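Local structure of (R)-specific secondary-alkylsulfatase (Pseudomonas sp., 4AXH) at residues A[39-44]-A[505-510]; A[551-556]-A[583-588]. The protein hydrolyses (R)-secondary-alkyl sulfates to (S)-secondary alcohols and sulfate with strict inversion of configuration, as a zinc-dependent homodimeric enzyme of the metallo-beta-lactamase superfamily. All blocks are in the same frame, centred on the assembly; numbering follows the deposited sequence.

In the fold
Following the chain from the N terminus, helix 39-48 comes first, and its partner helix follows only after the metallo-beta-lactamase region. Contact 1 closes that long loop of 460 residues when helix 495-511, in the helical dimerisation region, arrives alongside residues 39-44. The chain then enters the C-terminal region, probably SCP2-like, where contact 2 closes a loop of just 26 residues by laying helix 549-559 on strand 581-588. The two loops follow one another in series, neither nested nor crossed. Their centres lie about 50 Å apart, on opposite sides of the chain's centre: contact 1 ties the N-terminal arm to the helical region, whereas contact 2 belongs to the core of the C-terminal region.

Contact 1 (A[39-44]-A[505-510]); sequences AITAAK and MEQLGY
T41 meets the flat amide of Q507 at its oxygen, but Y510, one turn further along helix 495-511, only at CB; the tyrosine ring runs on away from it. Q507 OE1 sits at the edge of that ring, in its plane, while E506 O lies 3.3 Å above one face of the Y510 ring, displaced toward the rim. From helix 39-48, T41 OG1 donates to Q507 OE1 at 2.9 Å, with a C=O...donor angle of 138° and the hydroxyl tilted 18° from the carbonyl plane. Q507 bends at chi2 (-57°), which brings its amide round to the threonine even though its CB starts out past the other helix. On T41 the methyl branch is the one opposed to the backbone N, and CG2 rests on Y510 CB at 3.7 Å, an apolar touch next to the polar one. T41 OG1 also accepts from Q511 NE2, so the hydroxyl is both donor and acceptor. The Y510 hydroxyl is held well away from T41, by Q242 NE2 and K35 O. Y477 of helix 477-490 packs against both T41 and Q507. The chemistry is therefore that of a small buried polar network: Q507 OE1 accepts from T41 OG1 and S38 N while NE2 donates to P36 O, consistent with a single orientation of the amide, and the start of the N-terminal helix is fastened to helix 495-511 by directed hydrogen bonds, with one methyl contact beside them.

Contact 2 (A[551-556]-A[583-588]); sequences MFFDLL and IALTLR
I583 is the first residue of the strand segment to meet the helix, and it does so through two of its carbons against the ring of F553. CD1 lies 3.7 Å from F553 CD2, and CG2 comes within 3.8 Å of F553 CE2, so this flank of the ring rests on both branches of the isoleucine. Its CG1 extends opposite the backbone N (chi1 178°), carrying CD1 forward to the phenylalanine. Two residues on, L585 takes the other flank. Its CD1 stands 3.9 Å from F553 CD1, while CD2 lies 4.0 Å from F553 CG and equally near CB, the leucine side chain running at about a right angle to that of F553. The CD1 methyls of I583 and L585 meet the ring obliquely. Both residues lie on one side of the ring plane, under its two flanks, and F552 CD2 lies 3.8 Å above the other face of the F553 ring, toward the rim. W574 on the neighbouring strand 570-576 also meets F553, their planes inclined at about 55°, and Q594 of strand 591-596 touches F553, I583 and L585 alike. At the end of the segment R588 turns to the dimer partner, forming salt bridges with D371 and D374 of the second subunit. Strand 581-588 is bonded on both sides, to 570-576 and 591-596, as the middle strand of an antiparallel meander. This is helix-on-sheet packing, with helix 549-559 lying against one face of the meander in the alkylsulfatase C-terminal region, consistent with an SCP2-like fold.

Contact 1 (A[39-44]-A[505-510])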
# COMPACT_ATOMS: atom_id res chain seq x y z
N ALA A 39 -15.58 6.98 36.54
CA ALA A 39 -14.76 7.85 37.38
C ALA A 39 -13.42 8.15 36.69
O ALA A 39 -12.95 9.30 36.70
CB ALA A 39 -14.51 7.17 38.71
N ILE A 40 -12.85 7.11 36.05
CA ILE A 40 -11.56 7.10 35.37
C ILE A 40 -11.58 7.95 34.10
O ILE A 40 -10.68 8.79 33.93
CB ILE A 40 -11.09 5.65 35.13
CG1 ILE A 40 -11.18 4.79 36.42
CG2 ILE A 40 -9.68 5.61 34.56
CD1 ILE A 40 -12.65 4.05 36.70
N THR A 41 -12.60 7.75 33.23
CA THR A 41 -12.83 8.46 31.98
C THR A 41 -12.95 9.94 32.28
O THR A 41 -12.24 10.73 31.66
CB THR A 41 -14.05 7.87 31.24
OG1 THR A 41 -13.70 6.62 30.65
CG2 THR A 41 -14.63 8.78 30.16
N ALA A 42 -13.81 10.32 33.23
CA ALA A 42 -14.02 11.71 33.61
C ALA A 42 -12.71 12.39 34.10
O ALA A 42 -12.45 13.54 33.73
CB ALA A 42 -15.12 11.82 34.65
N ALA A 43 -11.89 11.67 34.88
CA ALA A 43 -10.59 12.14 35.39
C ALA A 43 -9.61 12.32 34.23
O ALA A 43 -8.95 13.35 34.15
CB ALA A 43 -10.04 11.13 36.38
N LYS A 44 -9.51 11.32 33.32
CA LYS A 44 -8.66 11.32 32.14
C LYS A 44 -8.95 12.53 31.21
O LYS A 44 -8.02 13.14 30.69
CB LYS A 44 -8.81 10.01 31.36
CG LYS A 44 -7.54 9.61 30.61
CD LYS A 44 -7.83 8.75 29.36
CE LYS A 44 -6.57 8.38 28.59
NZ LYS A 44 -5.94 7.14 29.11
N MET A 505 -16.00 -0.06 24.73
CA MET A 505 -15.82 0.68 23.45
C MET A 505 -16.31 2.10 23.61
O MET A 505 -15.64 3.03 23.19
CB MET A 505 -16.64 0.05 22.32
CG MET A 505 -15.91 -1.00 21.56
SD MET A 505 -16.36 -0.92 19.81
CE MET A 505 -15.73 -2.52 19.28
N GLU A 506 -17.51 2.26 24.20
CA GLU A 506 -18.19 3.51 24.48
C GLU A 506 -17.31 4.44 25.32
O GLU A 506 -17.24 5.64 25.02
CB GLU A 506 -19.49 3.20 25.22
CG GLU A 506 -20.36 4.40 25.56
CD GLU A 506 -21.72 3.96 26.05
OE1 GLU A 506 -21.83 3.54 27.23
OE2 GLU A 506 -22.65 3.94 25.22
N GLN A 507 -16.62 3.89 26.36
CA GLN A 507 -15.70 4.60 27.25
C GLN A 507 -14.48 5.04 26.46
O GLN A 507 -14.03 6.17 26.66
CB GLN A 507 -15.29 3.74 28.46
CG GLN A 507 -16.40 3.48 29.51
CD GLN A 507 -17.04 4.70 30.11
OE1 GLN A 507 -16.37 5.57 30.70
NE2 GLN A 507 -18.37 4.77 30.04
N LEU A 508 -13.99 4.20 25.50
CA LEU A 508 -12.88 4.52 24.59
C LEU A 508 -13.27 5.68 23.65
O LEU A 508 -12.42 6.50 23.30
CB LEU A 508 -12.43 3.31 23.76
CG LEU A 508 -11.76 2.16 24.52
CD1 LEU A 508 -11.61 0.93 23.62
CD2 LEU A 508 -10.41 2.55 25.08
N GLY A 509 -14.56 5.74 23.29
CA GLY A 509 -15.15 6.79 22.47
C GLY A 509 -15.24 8.08 23.25
O GLY A 509 -14.96 9.14 22.71
N TYR A 510 -15.63 7.98 24.55
CA TYR A 510 -15.70 9.12 25.47
C TYR A 510 -14.30 9.69 25.70
O TYR A 510 -14.16 10.87 25.98
CB TYR A 510 -16.29 8.69 26.83
CG TYR A 510 -17.77 8.33 26.85
CD1 TYR A 510 -18.65 8.82 25.89
CD2 TYR A 510 -18.30 7.52 27.86
CE1 TYR A 510 -20.01 8.50 25.91
CE2 TYR A 510 -19.65 7.16 27.87
CZ TYR A 510 -20.50 7.66 26.89
OH TYR A 510 -21.84 7.33 26.89

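Contact 2 (A[551-556]-A[583-588])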
# COMPACT_ATOMS: atom_id res chain seq x y z
N MET A 551 -14.82 -0.46 -17.10
CA MET A 551 -15.03 -0.28 -15.67
C MET A 551 -16.15 -1.18 -15.20
O MET A 551 -16.01 -1.86 -14.18
CB MET A 551 -15.36 1.18 -15.35
CG MET A 551 -14.13 2.03 -15.19
SD MET A 551 -14.44 3.78 -15.42
CE MET A 551 -12.76 4.32 -15.88
N PHE A 552 -17.24 -1.22 -15.99
CA PHE A 552 -18.39 -2.08 -15.72
C PHE A 552 -17.99 -3.58 -15.79
O PHE A 552 -18.46 -4.37 -14.96
CB PHE A 552 -19.54 -1.75 -16.68
CG PHE A 552 -20.67 -2.76 -16.69
CD1 PHE A 552 -21.59 -2.80 -15.65
CD2 PHE A 552 -20.81 -3.66 -17.74
CE1 PHE A 552 -22.63 -3.75 -15.66
CE2 PHE A 552 -21.85 -4.59 -17.75
CZ PHE A 552 -22.75 -4.63 -16.71
N PHE A 553 -17.14 -3.97 -16.76
CA PHE A 553 -16.73 -5.37 -16.87
C PHE A 553 -15.80 -5.84 -15.74
O PHE A 553 -15.89 -7.00 -15.33
CB PHE A 553 -16.24 -5.73 -18.28
CG PHE A 553 -17.34 -5.71 -19.33
CD1 PHE A 553 -18.51 -6.45 -19.16
CD2 PHE A 553 -17.19 -4.96 -20.49
CE1 PHE A 553 -19.53 -6.41 -20.11
CE2 PHE A 553 -18.21 -4.94 -21.45
CZ PHE A 553 -19.37 -5.65 -21.25
N ASP A 554 -14.98 -4.91 -15.20
CA ASP A 554 -14.09 -5.14 -14.06
C ASP A 554 -14.94 -5.46 -12.81
O ASP A 554 -14.58 -6.32 -11.99
CB ASP A 554 -13.14 -3.93 -13.87
CG ASP A 554 -11.95 -3.86 -14.84
OD1 ASP A 554 -11.60 -4.91 -15.45
OD2 ASP A 554 -11.33 -2.77 -14.93
N LEU A 555 -16.12 -4.81 -12.72
CA LEU A 555 -17.11 -5.02 -11.67
C LEU A 555 -17.68 -6.42 -11.82
O LEU A 555 -17.88 -7.10 -10.82
CB LEU A 555 -18.24 -4.02 -11.87
CG LEU A 555 -18.53 -3.05 -10.75
CD1 LEU A 555 -17.66 -1.81 -10.86
CD2 LEU A 555 -20.03 -2.68 -10.80
N LEU A 556 -17.96 -6.85 -13.07
CA LEU A 556 -18.50 -8.18 -13.37
C LEU A 556 -17.48 -9.28 -13.06
O LEU A 556 -17.88 -10.31 -12.53
CB LEU A 556 -19.01 -8.29 -14.82
CG LEU A 556 -20.16 -7.37 -15.26
CD1 LEU A 556 -20.80 -7.88 -16.54
CD2 LEU A 556 -21.25 -7.26 -14.20
N ILE A 583 -14.83 -4.74 -27.14
CA ILE A 583 -14.24 -5.35 -25.97
C ILE A 583 -14.43 -6.87 -26.00
O ILE A 583 -15.54 -7.34 -26.21
CB ILE A 583 -14.62 -4.61 -24.63
CG1 ILE A 583 -14.03 -5.26 -23.35
CG2 ILE A 583 -16.09 -4.23 -24.51
CD1 ILE A 583 -14.71 -6.52 -22.81
N ALA A 584 -13.34 -7.63 -25.80
CA ALA A 584 -13.37 -9.08 -25.84
C ALA A 584 -13.22 -9.75 -24.47
O ALA A 584 -12.12 -9.83 -23.92
CB ALA A 584 -12.31 -9.59 -26.81
N LEU A 585 -14.35 -10.24 -23.92
CA LEU A 585 -14.35 -10.96 -22.64
C LEU A 585 -13.97 -12.39 -22.87
O LEU A 585 -14.16 -12.92 -23.96
CB LEU A 585 -15.73 -10.96 -21.96
CG LEU A 585 -16.33 -9.67 -21.43
CD1 LEU A 585 -17.63 -9.96 -20.69
CD2 LEU A 585 -15.39 -9.00 -20.45
N THR A 586 -13.44 -13.01 -21.82
CA THR A 586 -13.05 -14.43 -21.76
C THR A 586 -13.27 -14.96 -20.35
O THR A 586 -12.82 -14.33 -19.39
CB THR A 586 -11.66 -14.74 -22.41
OG1 THR A 586 -10.98 -15.74 -21.64
CG2 THR A 586 -10.76 -13.50 -22.61
N LEU A 587 -14.03 -16.07 -20.22
CA LEU A 587 -14.33 -16.73 -18.95
C LEU A 587 -13.66 -18.08 -18.97
O LEU A 587 -14.03 -18.94 -19.77
CB LEU A 587 -15.86 -16.88 -18.72
CG LEU A 587 -16.34 -17.85 -17.62
CD1 LEU A 587 -15.78 -17.49 -16.25
CD2 LEU A 587 -17.86 -17.90 -17.57
N ARG A 588 -12.64 -18.25 -18.13
CA ARG A 588 -11.85 -19.48 -18.08
C ARG A 588 -11.53 -19.80 -16.65
O ARG A 588 -11.10 -18.92 -15.91
CB ARG A 588 -10.54 -19.28 -18.88
CG ARG A 588 -10.00 -20.55 -19.47
CD ARG A 588 -8.88 -20.27 -20.45
NE ARG A 588 -7.60 -20.30 -19.75
CZ ARG A 588 -6.71 -21.28 -19.85
NH1 ARG A 588 -6.93 -22.30 -20.67
NH2 ARG A 588 -5.58 -21.23 -19.17